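Local structure of macrolide export ATP-binding/permease protein MacB (Actinobacillus actinomycetemcomitans, 3FTJ) at residues S71-G76 with S153-S158; V106-E111 with G139-Q144. The protein probably exports macrolides as the inner-membrane ABC transporter of the MacAB-TdeA tripartite efflux system, this chain being its periplasmic region. All coordinates share one frame; numbering follows the deposited sequence.

Contact 1 (S71-G76 with S153-S158); sequences SANLYG and SLNLYS
Asn73 and Tyr75 carry the backbone pairing here, each giving its N-H and its C=O to segment 153-158, so that two parallel strands are laced by four hydrogen bonds. Asn73 N donates to Leu154 O at 2.8 Å and Asn73 O takes Leu156 N; one step on, Tyr75 N reaches Leu156 O at 2.8 Å, almost straight at 178°, and Tyr75 O receives Ser158 N. The residues in between turn their polar backbone atoms outward: Ala72, Leu74 and Gly76 bond to strand 49-64, Asn155 and Tyr157 to strand 106-110. Ser71 and Ala72 both face Gly60, a G1 beta bulge.

On one face the paired asparagines and tyrosines form two rungs. The Asn73 and Asn155 amides run side by side, yet Asn73 ND2 stays 3.8 Å from Asn155 OD1. Asn155 ND2 is instead bonded to Asp110 OD1. Asn155 OD1 sits at the edge of the Tyr75 ring, in its plane, 3.5 Å from Tyr75 CE2. With CG anti to the carbonyl carbon in both (chi1 -68° and -53°), Tyr75 and Tyr157 run side by side; their rings are near parallel but slid apart, centroids 5.5 Å apart, with little overlap.

The other face is largely apolar. Leu74 CD1 lies 3.8 Å from Ser158 CB, Val163 of helix 160-168 touches both residues, and Ser158 OG bonds to Val106 O. Strands 67-77 and 155-159 are both internal to the mixed sheet of the periplasmic core domain, and the hydrogen bonds between them here are all main-chain, consistent with a register fixed by the backbone.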
ATOM      1  N   SER A  71      14.542  -4.973 -10.777  1.00 25.51           N
ATOM      2  CA  SER A  71      13.108  -4.776 -10.613  1.00 30.19           C
ATOM      3  C   SER A  71      12.577  -5.466  -9.362  1.00 24.85           C
ATOM      4  O   SER A  71      11.606  -6.224  -9.409  1.00 29.94           O
ATOM      5  CB  SER A  71      12.340  -5.207 -11.866  1.00 33.91           C
ATOM      6  OG  SER A  71      12.806  -6.452 -12.354  1.00 42.39           O
ATOM      7  N   ALA A  72      13.244  -5.209  -8.244  1.00 22.95           N
ATOM      8  CA  ALA A  72      12.681  -5.508  -6.943  1.00 24.57           C
ATOM      9  C   ALA A  72      11.871  -4.282  -6.556  1.00 24.03           C
ATOM     10  O   ALA A  72      12.367  -3.158  -6.640  1.00 21.86           O
ATOM     11  CB  ALA A  72      13.778  -5.754  -5.929  1.00 23.76           C
ATOM     12  N   ASN A  73      10.627  -4.506  -6.146  1.00 24.07           N
ATOM     13  CA  ASN A  73       9.742  -3.442  -5.701  1.00 19.08           C
ATOM     14  C   ASN A  73       9.751  -3.282  -4.198  1.00 20.04           C
ATOM     15  O   ASN A  73       9.321  -4.179  -3.470  1.00 23.08           O
ATOM     16  CB  ASN A  73       8.321  -3.727  -6.160  1.00 22.46           C
ATOM     17  CG  ASN A  73       8.222  -3.844  -7.654  1.00 26.45           C
ATOM     18  OD1 ASN A  73       8.580  -2.917  -8.377  1.00 29.11           O
ATOM     19  ND2 ASN A  73       7.754  -4.995  -8.133  1.00 27.35           N
ATOM     20  N   LEU A  74      10.252  -2.144  -3.737  1.00 14.52           N
ATOM     21  CA  LEU A  74      10.175  -1.794  -2.326  1.00 18.61           C
ATOM     22  C   LEU A  74       8.966  -0.909  -2.109  1.00 19.60           C
ATOM     23  O   LEU A  74       8.867   0.171  -2.687  1.00 20.27           O
ATOM     24  CB  LEU A  74      11.433  -1.057  -1.870  1.00 20.94           C
ATOM     25  CG  LEU A  74      11.516  -0.650  -0.396  1.00 20.81           C
ATOM     26  CD1 LEU A  74      11.512  -1.870   0.532  1.00 17.39           C
ATOM     27  CD2 LEU A  74      12.777   0.183  -0.176  1.00 19.68           C
ATOM     28  N   TYR A  75       8.045  -1.385  -1.282  1.00 20.90           N
ATOM     29  CA  TYR A  75       6.884  -0.611  -0.880  1.00 17.06           C
ATOM     30  C   TYR A  75       7.138   0.005   0.479  1.00 21.45           C
ATOM     31  O   TYR A  75       7.653  -0.658   1.385  1.00 22.40           O
ATOM     32  CB  TYR A  75       5.655  -1.506  -0.803  1.00 16.37           C
ATOM     33  CG  TYR A  75       5.195  -2.013  -2.139  1.00 23.21           C
ATOM     34  CD1 TYR A  75       4.347  -1.248  -2.938  1.00 26.07           C
ATOM     35  CD2 TYR A  75       5.606  -3.252  -2.609  1.00 23.39           C
ATOM     36  CE1 TYR A  75       3.929  -1.706  -4.174  1.00 27.78           C
ATOM     37  CE2 TYR A  75       5.184  -3.721  -3.838  1.00 27.78           C
ATOM     38  CZ  TYR A  75       4.344  -2.942  -4.615  1.00 26.98           C
ATOM     39  OH  TYR A  75       3.924  -3.413  -5.839  1.00 36.68           O
ATOM     40  N   GLY A  76       6.795   1.283   0.606  1.00 20.27           N
ATOM     41  CA  GLY A  76       6.810   1.960   1.886  1.00 16.60           C
ATOM     42  C   GLY A  76       5.364   2.082   2.279  1.00 18.53           C
ATOM     43  O   GLY A  76       4.635   2.883   1.700  1.00 17.92           O
ATOM     44  N   SER A 153       6.593 -11.255  -7.798  1.00 47.73           N
ATOM     45  CA  SER A 153       7.608 -10.603  -8.621  1.00 42.40           C
ATOM     46  C   SER A 153       8.489  -9.661  -7.812  1.00 38.25           C
ATOM     47  O   SER A 153       8.651  -8.493  -8.156  1.00 46.40           O
ATOM     48  CB  SER A 153       6.958  -9.858  -9.784  1.00 44.21           C
ATOM     49  OG  SER A 153       6.626 -10.758 -10.829  1.00 56.82           O
ATOM     50  N   LEU A 154       9.069 -10.193  -6.743  1.00 43.17           N
ATOM     51  CA  LEU A 154       9.970  -9.448  -5.861  1.00 35.78           C
ATOM     52  C   LEU A 154       9.339  -8.246  -5.190  1.00 32.07           C
ATOM     53  O   LEU A 154       9.636  -7.094  -5.524  1.00 30.31           O
ATOM     54  CB  LEU A 154      11.255  -9.053  -6.570  1.00 34.24           C
ATOM     55  CG  LEU A 154      12.383 -10.017  -6.224  1.00 36.23           C
ATOM     56  CD1 LEU A 154      12.036 -11.407  -6.722  1.00 37.18           C
ATOM     57  CD2 LEU A 154      13.690  -9.534  -6.825  1.00 34.71           C
ATOM     58  N   ASN A 155       8.474  -8.533  -4.227  1.00 25.26           N
ATOM     59  CA  ASN A 155       7.863  -7.499  -3.424  1.00 25.99           C
ATOM     60  C   ASN A 155       8.497  -7.473  -2.043  1.00 26.84           C
ATOM     61  O   ASN A 155       8.595  -8.505  -1.376  1.00 25.65           O
ATOM     62  CB  ASN A 155       6.357  -7.737  -3.327  1.00 29.05           C
ATOM     63  CG  ASN A 155       5.684  -7.743  -4.693  1.00 32.58           C
ATOM     64  OD1 ASN A 155       5.795  -6.785  -5.454  1.00 30.16           O
ATOM     65  ND2 ASN A 155       4.989  -8.827  -5.009  1.00 36.30           N
ATOM     66  N   LEU A 156       8.956  -6.291  -1.634  1.00 22.42           N
ATOM     67  CA  LEU A 156       9.424  -6.075  -0.268  1.00 26.00           C
ATOM     68  C   LEU A 156       8.593  -4.972   0.388  1.00 22.10           C
ATOM     69  O   LEU A 156       8.277  -3.970  -0.251  1.00 20.16           O
ATOM     70  CB  LEU A 156      10.903  -5.687  -0.234  1.00 21.38           C
ATOM     71  CG  LEU A 156      11.948  -6.432  -1.072  1.00 25.18           C
ATOM     72  CD1 LEU A 156      13.248  -6.468  -0.288  1.00 27.02           C
ATOM     73  CD2 LEU A 156      11.539  -7.835  -1.427  1.00 29.87           C
ATOM     74  N   TYR A 157       8.257  -5.152   1.664  1.00 17.26           N
ATOM     75  CA  TYR A 157       7.426  -4.189   2.379  1.00 17.68           C
ATOM     76  C   TYR A 157       8.140  -3.594   3.580  1.00 19.35           C
ATOM     77  O   TYR A 157       8.615  -4.316   4.452  1.00 20.01           O
ATOM     78  CB  TYR A 157       6.121  -4.844   2.830  1.00 18.67           C
ATOM     79  CG  TYR A 157       5.378  -5.519   1.700  1.00 19.37           C
ATOM     80  CD1 TYR A 157       4.622  -4.781   0.806  1.00 22.08           C
ATOM     81  CD2 TYR A 157       5.444  -6.889   1.523  1.00 22.91           C
ATOM     82  CE1 TYR A 157       3.942  -5.385  -0.230  1.00 21.81           C
ATOM     83  CE2 TYR A 157       4.769  -7.507   0.486  1.00 27.85           C
ATOM     84  CZ  TYR A 157       4.017  -6.746  -0.385  1.00 21.83           C
ATOM     85  OH  TYR A 157       3.340  -7.349  -1.415  1.00 27.19           O
ATOM     86  N   SER A 158       8.188  -2.270   3.622  1.00 17.02           N
ATOM     87  CA  SER A 158       8.942  -1.537   4.628  1.00 17.06           C
ATOM     88  C   SER A 158       8.064  -0.387   5.109  1.00 17.03           C
ATOM     89  O   SER A 158       7.091  -0.040   4.439  1.00 18.83           O
ATOM     90  CB  SER A 158      10.236  -1.022   3.989  1.00 18.90           C
ATOM     91  OG  SER A 158      11.174  -0.580   4.943  1.00 20.22           O
TER

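Contact 2 (V106-E111 with G139-Q144); sequences VVVLDE and GVVSDQ
Gly139 O accepts Leu109 N at 2.9 Å, the donor tilted 32° from the carbonyl plane, and so starts a parallel strand pair in the mixed sheet of the periplasmic core domain, with Asp110 at the N-cap of helix 111-118.

Val140 comes next, bridged to Leu109, its CA 3.2 Å from Leu109 O in a CA-H...O contact. Its CG1 branch meets Glu111 OE1 at 3.4 Å, the two side chains crossing at about a right angle; the bend at chi2 (83°) brings Glu111 OE1 to that methyl.

Val141 N gives a second bond, 2.8 Å to Leu109 O, so that one carbonyl oxygen is met by both an N-H and a CA-H. Val141 CG1 lies 3.8 Å from Val108 CG1, again at roughly a right angle, and Phe82 of helix 81-85 touches both valines.

At Ser142 the chain has left the strand, and its OG bonds to Lys88 N. Asp143 then swings its carboxylate in beside Asp110. Asp110 OD2 caps Ser112 N, and Asp143 OD2 adds a weak bond to the same N-H. Two acidic groups converging on one helix start would probably repel each other, an effect the helix N-terminus may offset; how closely they really approach is doubtful, since the model is too tight there. The other oxygen of the capping group, Asp110 OD1, takes a bond from Asn155 ND2.

Gln144 ends the run beside helix 81-85, where its NE2 is hydrogen-bonded to Glu85 OE2.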
ATOM      1  N   VAL A 106      13.770  -2.118   8.172  1.00 17.03           N
ATOM      2  CA  VAL A 106      13.381  -3.514   8.245  1.00 18.75           C
ATOM      3  C   VAL A 106      12.466  -3.801   7.078  1.00 18.94           C
ATOM      4  O   VAL A 106      11.774  -2.909   6.588  1.00 19.35           O
ATOM      5  CB  VAL A 106      12.643  -3.847   9.571  1.00 19.18           C
ATOM      6  CG1 VAL A 106      13.590  -3.699  10.773  1.00 16.36           C
ATOM      7  CG2 VAL A 106      11.414  -2.968   9.737  1.00 18.08           C
ATOM      8  N   VAL A 107      12.457  -5.045   6.628  1.00 16.15           N
ATOM      9  CA  VAL A 107      11.629  -5.390   5.495  1.00 17.19           C
ATOM     10  C   VAL A 107      10.866  -6.679   5.731  1.00 19.17           C
ATOM     11  O   VAL A 107      11.353  -7.602   6.396  1.00 18.29           O
ATOM     12  CB  VAL A 107      12.475  -5.451   4.186  1.00 19.96           C
ATOM     13  CG1 VAL A 107      13.568  -6.490   4.291  1.00 18.72           C
ATOM     14  CG2 VAL A 107      11.582  -5.731   3.004  1.00 25.67           C
ATOM     15  N   VAL A 108       9.648  -6.727   5.209  1.00 18.78           N
ATOM     16  CA  VAL A 108       8.863  -7.951   5.213  1.00 16.87           C
ATOM     17  C   VAL A 108       8.805  -8.489   3.783  1.00 20.86           C
ATOM     18  O   VAL A 108       8.439  -7.767   2.859  1.00 21.07           O
ATOM     19  CB  VAL A 108       7.440  -7.711   5.776  1.00 20.83           C
ATOM     20  CG1 VAL A 108       6.573  -8.943   5.591  1.00 23.09           C
ATOM     21  CG2 VAL A 108       7.512  -7.316   7.259  1.00 16.89           C
ATOM     22  N   LEU A 109       9.184  -9.752   3.597  1.00 20.17           N
ATOM     23  CA  LEU A 109       9.232 -10.337   2.265  1.00 20.72           C
ATOM     24  C   LEU A 109       7.918 -10.973   1.821  1.00 27.39           C
ATOM     25  O   LEU A 109       7.128 -11.471   2.623  1.00 24.95           O
ATOM     26  CB  LEU A 109      10.352 -11.369   2.161  1.00 22.17           C
ATOM     27  CG  LEU A 109      11.776 -10.877   2.399  1.00 22.76           C
ATOM     28  CD1 LEU A 109      12.751 -11.993   2.055  1.00 24.99           C
ATOM     29  CD2 LEU A 109      12.059  -9.643   1.568  1.00 18.65           C
ATOM     30  N   ASP A 110       7.709 -10.931   0.516  1.00 24.32           N
ATOM     31  CA  ASP A 110       6.661 -11.675  -0.157  1.00 31.18           C
ATOM     32  C   ASP A 110       7.060 -13.153  -0.168  1.00 33.77           C
ATOM     33  O   ASP A 110       8.241 -13.484  -0.116  1.00 29.27           O
ATOM     34  CB  ASP A 110       6.580 -11.149  -1.590  1.00 34.83           C
ATOM     35  CG  ASP A 110       5.452 -11.726  -2.364  1.00 37.76           C
ATOM     36  OD1 ASP A 110       4.536 -10.955  -2.729  1.00 37.00           O
ATOM     37  OD2 ASP A 110       5.484 -12.949  -2.614  1.00 49.36           O
ATOM     38  N   GLU A 111       6.075 -14.040  -0.230  1.00 35.24           N
ATOM     39  CA  GLU A 111       6.337 -15.470  -0.309  1.00 36.19           C
ATOM     40  C   GLU A 111       7.284 -15.766  -1.468  1.00 33.38           C
ATOM     41  O   GLU A 111       8.316 -16.426  -1.304  1.00 32.25           O
ATOM     42  CB  GLU A 111       5.023 -16.224  -0.513  1.00 41.35           C
ATOM     43  CG  GLU A 111       5.069 -17.684  -0.150  1.00 40.49           C
ATOM     44  CD  GLU A 111       4.865 -17.912   1.333  1.00 50.39           C
ATOM     45  OE1 GLU A 111       5.517 -17.204   2.132  1.00 46.64           O
ATOM     46  OE2 GLU A 111       4.059 -18.800   1.698  1.00 50.39           O
ATOM     47  N   GLY A 139      10.434 -10.664   8.528  1.00 21.34           N
ATOM     48  CA  GLY A 139       9.313 -11.561   8.341  1.00 21.39           C
ATOM     49  C   GLY A 139       8.981 -11.848   6.892  1.00 26.26           C
ATOM     50  O   GLY A 139       9.627 -11.327   5.972  1.00 21.74           O
ATOM     51  N   VAL A 140       7.956 -12.680   6.703  1.00 24.42           N
ATOM     52  CA  VAL A 140       7.510 -13.125   5.389  1.00 23.04           C
ATOM     53  C   VAL A 140       5.993 -13.251   5.398  1.00 30.01           C
ATOM     54  O   VAL A 140       5.423 -13.788   6.347  1.00 30.80           O
ATOM     55  CB  VAL A 140       8.094 -14.513   5.045  1.00 24.46           C
ATOM     56  CG1 VAL A 140       7.648 -14.961   3.658  1.00 27.65           C
ATOM     57  CG2 VAL A 140       9.602 -14.488   5.129  1.00 24.78           C
ATOM     58  N   VAL A 141       5.342 -12.756   4.350  1.00 28.27           N
ATOM     59  CA  VAL A 141       3.892 -12.875   4.222  1.00 26.76           C
ATOM     60  C   VAL A 141       3.525 -13.619   2.942  1.00 30.76           C
ATOM     61  O   VAL A 141       4.350 -13.762   2.038  1.00 28.46           O
ATOM     62  CB  VAL A 141       3.200 -11.498   4.191  1.00 29.82           C
ATOM     63  CG1 VAL A 141       3.289 -10.816   5.551  1.00 28.99           C
ATOM     64  CG2 VAL A 141       3.801 -10.618   3.099  1.00 23.62           C
ATOM     65  N   SER A 142       2.292 -14.108   2.868  1.00 29.80           N
ATOM     66  CA  SER A 142       1.796 -14.690   1.628  1.00 33.97           C
ATOM     67  C   SER A 142       1.698 -13.572   0.591  1.00 35.47           C
ATOM     68  O   SER A 142       1.634 -12.396   0.950  1.00 37.23           O
ATOM     69  CB  SER A 142       0.431 -15.327   1.849  1.00 35.40           C
ATOM     70  OG  SER A 142      -0.513 -14.348   2.236  1.00 34.07           O
ATOM     71  N   ASP A 143       1.695 -13.917  -0.689  1.00 37.50           N
ATOM     72  CA  ASP A 143       1.703 -12.877  -1.716  1.00 44.12           C
ATOM     73  C   ASP A 143       0.329 -12.497  -2.262  1.00 44.41           C
ATOM     74  O   ASP A 143      -0.681 -13.119  -1.936  1.00 44.45           O
ATOM     75  CB  ASP A 143       2.658 -13.228  -2.860  1.00 44.13           C
ATOM     76  CG  ASP A 143       2.776 -14.708  -3.089  1.00 44.95           C
ATOM     77  OD1 ASP A 143       1.746 -15.406  -2.993  1.00 47.84           O
ATOM     78  OD2 ASP A 143       3.902 -15.171  -3.367  1.00 44.63           O
ATOM     79  N   GLN A 144       0.313 -11.459  -3.093  1.00 45.41           N
ATOM     80  CA  GLN A 144      -0.917 -10.940  -3.672  1.00 43.35           C
ATOM     81  C   GLN A 144      -1.553 -11.937  -4.632  1.00 50.24           C
ATOM     82  O   GLN A 144      -1.062 -12.138  -5.743  1.00 58.54           O
ATOM     83  CB  GLN A 144      -0.646  -9.620  -4.395  1.00 50.84           C
ATOM     84  CG  GLN A 144      -0.267  -8.467  -3.476  1.00 49.64           C
ATOM     85  CD  GLN A 144      -1.361  -8.134  -2.476  1.00 49.81           C
ATOM     86  OE1 GLN A 144      -1.971  -9.024  -1.884  1.00 52.86           O
ATOM     87  NE2 GLN A 144      -1.610  -6.844  -2.277  1.00 46.27           N
TER

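In the fold
Along the chain the order is 71-76, 106-111, 139-144, 153-158, so contact 2 falls wholly within the span that contact 1 closes, and the unmodelled residues 145-152 join the second segment of one to that of the other. Their centres are about 9 Å apart in one mixed sheet. Strands 155-159 and 106-110 are antiparallel neighbours, with a parallel pair on each side of their junction, and the sheet continues beyond 67-77 and 133-141. The seam between the contacts includes a probable hydrogen bond, Val108 N to Tyr157 O, and Leu156 packed on Val107 and Leu109. Together they make a continuous piece of the MacB-like periplasmic core domain.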